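Local coordinates for protein 2'-deoxycytidine 5'-triphosphate deaminase (Agrobacterium tumefaciens, PDB 2R9Q) that probably catalyses the hydrolytic deamination of dCTP to dUTP and ammonia, a step toward thymidine nucleotides, at residues V125-A130 and G142-E147; E98-P103 and D134-G139. All blocks are in the same frame, centred on the assembly; numbering follows the deposited sequence.

Contact 1: residues V125-A130 and G142-E147; sequences VMTDNA and GPLYLE
Met-126 and Tyr-145 face each other as the hydrogen-bonded pair of two antiparallel strands, their short axes 145° apart in direction. Met-126 N donates to Tyr-145 O at 2.9 Å, and Tyr-145 N returns a bond to Met-126 O at 3.1 Å. The second lies in the carbonyl plane of Met-126, whereas the first comes in tilted by 29° from that of Tyr-145. Tyr-145 O also receives a CA-H...O contact from Val-125 CA at 3.2 Å, so two donors converge on it. Met-126 O lies at the edge of the tyrosine ring, near its plane.

Apolar contacts divide between the faces. On the face shared by Met-126 and Tyr-145, Met-126 CG lies 3.7 Å from Tyr-145 CB; a chi1 of 45° sets CG against that atom. On the other face Val-125 CG2 meets Leu-146 CD1 at 3.5 Å, and Leu-144 CD2 reaches Thr-127 CG2 at 4.0 Å, these last two side chains running alongside and pointing the same way.

Past the paired residues the contacts gather round Asp-128. Its side chain crosses that of Pro-143 at about a right angle, in van der Waals packing that brings Asp-128 OD2 3.5 Å from Pro-143 CD. The polar contacts are a water that bridges Asp-128 OD1, to which it donates at 2.6 Å, and Tyr-145 OH, and a bond that OD1 accepts from Val-66 N, tying the carboxylate to helix 66-71.

Thr-127 to Ala-130 form a type II beta turn just after the paired residues. Together these features describe an antiparallel strand pair, 121-127 with 143-150, within the beta-rich N-terminal domain of a dUTPase-clan protein.

Contact 2: residues E98-P103 and D134-G139; sequences ESLALP and DKIPAG
Leu-102 and Gly-139 have the most surface buried here, 59 and 58 Å², and their CA atoms are 4.5 Å apart. The evidence for close backbone approach is the CA-H...O contact from Gly-139 CA to Leu-102 O at 3.3 Å, with 145° at the hydrogen. A longer one runs from the same CA to Pro-103 O at 3.5 Å, so the glycine CA lies near two successive carbonyls. Leu-102 CB packs 3.8 Å from Gly-139 C, laying the base of the leucine side chain against the glycine backbone. Gly-139 has a phi of 85°, a positive value and a backbone shape that glycine adopts readily.

Ile-136, with 43 Å² covered, supplies the apolar half. Its CG2 branch does the touching: it is anti to the backbone N and meets Leu-102 CD2 at 3.8 Å and Leu-100 CD1 at 3.7 Å. Each leucine side chain crosses that of the isoleucine at about a right angle, so a single methyl is shared by the ends of two leucines that lie two residues apart on the opposing segment. The end-to-end directions of 100-103 and 136-139, taken between CA atoms, differ by 48°.

The surroundings continue the apolar layer. Strand 162-170 contributes Ile-166, against Leu-100 and Ile-136, and Phe-168, against both leucines. Ile-136 also rests on Ala-108 of strand 106-112, the antiparallel partner of strand 135-136, while Leu-100 also touches Leu-27 of strand 27-28. The contact thus joins the end of strand 91-101 and the residues just past it to strand 135-136 and the loop that follows.

In the fold
Contacts 1 and 2 have centres 9 Å apart, and their segments alternate along the chain. In sequence, strand 135-136 of contact 2 lies between strands 121-127 and 143-150 of contact 1, while strand 91-101 is the sheet neighbour of strand 143-150. Two probable hydrogen bonds join them: Val-125 N to Asp-134 OD1 at 2.7 Å, and Gly-142 N to Leu-100 O at 2.9 Å. Packing adds Leu-144 CB against Glu-98 O at 3.8 Å. Tyr-140 also connects the two, its hydroxyl bonding to Asp-128 N and Pro-143 O while its backbone pairs with Leu-102. Both lie in the N-terminal dUTPase-like domain, about 17 and 18 Å from centre of contact to centre of chain.

Contact 1: residues V125-A130 and G142-E147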
loop_
_atom_site.group_PDB
_atom_site.type_symbol
_atom_site.label_atom_id
_atom_site.label_comp_id
_atom_site.label_asym_id
_atom_site.label_seq_id
_atom_site.Cartn_x
_atom_site.Cartn_y
_atom_site.Cartn_z
ATOM N N VAL B 125 2.902 18.396 18.761
ATOM C CA VAL B 125 3.450 18.801 20.052
ATOM C C VAL B 125 2.655 18.213 21.234
ATOM O O VAL B 125 1.419 18.262 21.273
ATOM C CB VAL B 125 3.578 20.303 20.174
ATOM C CG1 VAL B 125 4.185 20.676 21.506
ATOM C CG2 VAL B 125 4.439 20.823 19.064
ATOM N N MET B 126 3.372 17.603 22.171
ATOM C CA MET B 126 2.745 17.154 23.410
ATOM C C MET B 126 3.343 17.791 24.674
ATOM O O MET B 126 4.518 18.157 24.729
ATOM C CB MET B 126 2.632 15.616 23.509
ATOM C CG MET B 126 3.847 14.825 23.134
ATOM S SD MET B 126 3.592 13.034 23.090
ATOM C CE MET B 126 3.280 12.627 24.775
ATOM N N THR B 127 2.441 17.991 25.641
ATOM C CA THR B 127 2.731 18.470 26.972
ATOM C C THR B 127 2.520 17.340 27.988
ATOM O O THR B 127 1.827 16.362 27.721
ATOM C CB THR B 127 1.846 19.700 27.403
ATOM O OG1 THR B 127 0.449 19.396 27.295
ATOM C CG2 THR B 127 2.148 20.903 26.659
ATOM N N ASP B 128 3.148 17.488 29.151
ATOM C CA ASP B 128 2.804 16.691 30.338
ATOM C C ASP B 128 1.309 16.870 30.629
ATOM O O ASP B 128 0.764 17.968 30.467
ATOM C CB ASP B 128 3.608 17.140 31.561
ATOM C CG ASP B 128 5.081 16.675 31.551
ATOM O OD1 ASP B 128 5.555 15.962 30.629
ATOM O OD2 ASP B 128 5.776 17.038 32.523
ATOM N N ASN B 129 0.650 15.783 31.025
ATOM C CA ASN B 129 -0.769 15.790 31.389
ATOM C C ASN B 129 -1.722 16.055 30.231
ATOM O O ASN B 129 -2.882 16.339 30.462
ATOM C CB ASN B 129 -1.037 16.792 32.525
ATOM C CG ASN B 129 -0.037 16.663 33.658
ATOM O OD1 ASN B 129 0.266 15.551 34.106
ATOM N ND2 ASN B 129 0.508 17.797 34.103
ATOM N N ALA B 130 -1.236 15.891 28.997
ATOM C CA ALA B 130 -1.970 16.259 27.783
ATOM C C ALA B 130 -3.201 15.388 27.452
ATOM O O ALA B 130 -3.179 14.159 27.527
ATOM C CB ALA B 130 -0.997 16.329 26.563
ATOM N N GLY B 142 6.421 23.199 32.221
ATOM C CA GLY B 142 6.913 21.899 31.820
ATOM C C GLY B 142 7.712 21.820 30.533
ATOM O O GLY B 142 8.000 22.826 29.882
ATOM N N PRO B 143 8.087 20.589 30.170
ATOM C CA PRO B 143 8.791 20.311 28.938
ATOM C C PRO B 143 7.846 20.208 27.753
ATOM O O PRO B 143 6.637 20.126 27.929
ATOM C CB PRO B 143 9.445 18.967 29.226
ATOM C CG PRO B 143 8.489 18.314 30.089
ATOM C CD PRO B 143 7.881 19.360 30.951
ATOM N N LEU B 144 8.430 20.243 26.552
ATOM C CA LEU B 144 7.699 20.039 25.307
ATOM C C LEU B 144 8.334 18.888 24.512
ATOM O O LEU B 144 9.551 18.655 24.567
ATOM C CB LEU B 144 7.662 21.328 24.470
ATOM C CG LEU B 144 6.978 22.596 25.003
ATOM C CD1 LEU B 144 7.347 23.832 24.130
ATOM C CD2 LEU B 144 5.452 22.459 25.134
ATOM N N TYR B 145 7.475 18.169 23.790
ATOM C CA TYR B 145 7.872 17.031 22.981
ATOM C C TYR B 145 7.270 17.174 21.606
ATOM O O TYR B 145 6.158 17.709 21.469
ATOM C CB TYR B 145 7.426 15.729 23.640
ATOM C CG TYR B 145 8.042 15.506 24.996
ATOM C CD1 TYR B 145 9.181 14.716 25.149
ATOM C CD2 TYR B 145 7.505 16.103 26.134
ATOM C CE1 TYR B 145 9.761 14.527 26.390
ATOM C CE2 TYR B 145 8.094 15.926 27.370
ATOM C CZ TYR B 145 9.221 15.137 27.491
ATOM O OH TYR B 145 9.800 14.933 28.722
ATOM N N LEU B 146 8.033 16.771 20.585
ATOM C CA LEU B 146 7.496 16.644 19.214
ATOM C C LEU B 146 7.418 15.178 18.777
ATOM O O LEU B 146 8.397 14.455 18.760
ATOM C CB LEU B 146 8.256 17.487 18.188
ATOM C CG LEU B 146 7.578 17.797 16.846
ATOM C CD1 LEU B 146 6.333 18.631 17.028
ATOM C CD2 LEU B 146 8.516 18.461 15.832
ATOM N N GLU B 147 6.207 14.745 18.482
ATOM C CA GLU B 147 5.976 13.517 17.751
ATOM C C GLU B 147 6.179 13.744 16.246
ATOM O O GLU B 147 5.620 14.680 15.680
ATOM C CB GLU B 147 4.580 13.057 18.020
ATOM C CG GLU B 147 4.279 11.641 17.680
ATOM C CD GLU B 147 2.927 11.209 18.298
ATOM O OE1 GLU B 147 1.871 11.437 17.644
ATOM O OE2 GLU B 147 2.936 10.659 19.442
HETATM O O HOH W 1 7.784 14.622 30.702
#

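Contact 2: residues E98-P103 and D134-G139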
loop_
_atom_site.group_PDB
_atom_site.type_symbol
_atom_site.label_atom_id
_atom_site.label_comp_id
_atom_site.label_asym_id
_atom_site.label_seq_id
_atom_site.Cartn_x
_atom_site.Cartn_y
_atom_site.Cartn_z
ATOM N N GLU B 98 13.207 23.703 23.919
ATOM C CA GLU B 98 12.417 24.718 24.615
ATOM C C GLU B 98 11.506 24.137 25.681
ATOM O O GLU B 98 10.920 23.076 25.498
ATOM C CB GLU B 98 11.598 25.537 23.630
ATOM C CG GLU B 98 12.442 26.452 22.755
ATOM C CD GLU B 98 13.314 25.690 21.769
ATOM O OE1 GLU B 98 12.810 24.722 21.131
ATOM O OE2 GLU B 98 14.497 26.056 21.645
ATOM N N SER B 99 11.422 24.826 26.810
ATOM C CA SER B 99 10.480 24.472 27.877
ATOM C C SER B 99 9.806 25.729 28.416
ATOM O O SER B 99 10.233 26.857 28.122
ATOM C CB SER B 99 11.104 23.564 28.987
ATOM O OG SER B 99 12.027 24.191 29.860
ATOM N N LEU B 100 8.718 25.514 29.150
ATOM C CA LEU B 100 7.838 26.602 29.538
ATOM C C LEU B 100 7.608 26.716 31.055
ATOM O O LEU B 100 7.651 25.733 31.782
ATOM C CB LEU B 100 6.498 26.488 28.797
ATOM C CG LEU B 100 6.510 26.565 27.262
ATOM C CD1 LEU B 100 5.131 26.191 26.738
ATOM C CD2 LEU B 100 6.967 27.958 26.729
ATOM N N ALA B 101 7.428 27.962 31.491
ATOM C CA ALA B 101 6.809 28.327 32.766
ATOM C C ALA B 101 5.905 29.552 32.468
ATOM O O ALA B 101 6.277 30.703 32.664
ATOM C CB ALA B 101 7.863 28.633 33.797
ATOM N N LEU B 102 4.721 29.273 31.937
ATOM C CA LEU B 102 3.790 30.300 31.462
ATOM C C LEU B 102 3.028 31.054 32.585
ATOM O O LEU B 102 2.538 30.436 33.539
ATOM C CB LEU B 102 2.774 29.660 30.503
ATOM C CG LEU B 102 2.943 29.848 28.983
ATOM C CD1 LEU B 102 4.390 29.847 28.538
ATOM C CD2 LEU B 102 2.115 28.781 28.253
ATOM N N PRO B 103 2.909 32.394 32.459
ATOM C CA PRO B 103 1.946 33.167 33.259
ATOM C C PRO B 103 0.545 32.549 33.202
ATOM O O PRO B 103 0.125 32.131 32.125
ATOM C CB PRO B 103 1.935 34.538 32.573
ATOM C CG PRO B 103 3.264 34.650 31.907
ATOM C CD PRO B 103 3.690 33.246 31.550
ATOM N N ASP B 134 -0.914 19.719 20.582
ATOM C CA ASP B 134 -0.714 21.050 20.014
ATOM C C ASP B 134 -1.382 22.206 20.793
ATOM O O ASP B 134 -1.454 23.328 20.304
ATOM C CB ASP B 134 -1.162 21.083 18.550
ATOM C CG ASP B 134 -0.381 20.120 17.644
ATOM O OD1 ASP B 134 0.758 19.746 17.950
ATOM O OD2 ASP B 134 -0.915 19.760 16.583
ATOM N N LYS B 135 -1.839 21.908 22.008
ATOM C CA LYS B 135 -2.418 22.882 22.911
ATOM C C LYS B 135 -1.650 22.850 24.237
ATOM O O LYS B 135 -1.481 21.799 24.860
ATOM C CB LYS B 135 -3.922 22.630 23.134
ATOM C CG LYS B 135 -4.773 22.719 21.869
ATOM C CD LYS B 135 -4.823 24.134 21.316
ATOM C CE LYS B 135 -5.005 24.161 19.767
ATOM N NZ LYS B 135 -3.768 23.768 18.980
ATOM N N ILE B 136 -1.151 24.021 24.614
ATOM C CA ILE B 136 -0.484 24.246 25.864
ATOM C C ILE B 136 -1.496 25.007 26.761
ATOM O O ILE B 136 -1.974 26.096 26.399
ATOM C CB ILE B 136 0.819 25.031 25.660
ATOM C CG1 ILE B 136 1.752 24.291 24.693
ATOM C CG2 ILE B 136 1.558 25.230 26.985
ATOM C CD1 ILE B 136 1.416 24.385 23.243
ATOM N N PRO B 137 -1.859 24.418 27.921
ATOM C CA PRO B 137 -2.851 25.080 28.787
ATOM C C PRO B 137 -2.363 26.410 29.352
ATOM O O PRO B 137 -1.169 26.653 29.390
ATOM C CB PRO B 137 -3.086 24.071 29.903
ATOM C CG PRO B 137 -2.485 22.794 29.432
ATOM C CD PRO B 137 -1.403 23.141 28.493
ATOM N N ALA B 138 -3.314 27.266 29.723
ATOM C CA ALA B 138 -3.030 28.520 30.413
ATOM C C ALA B 138 -2.194 28.190 31.622
ATOM O O ALA B 138 -2.578 27.350 32.413
ATOM C CB ALA B 138 -4.307 29.264 30.808
ATOM N N GLY B 139 -1.017 28.799 31.703
ATOM C CA GLY B 139 -0.154 28.673 32.863
ATOM C C GLY B 139 0.764 27.473 32.908
ATOM O O GLY B 139 1.352 27.205 33.939
#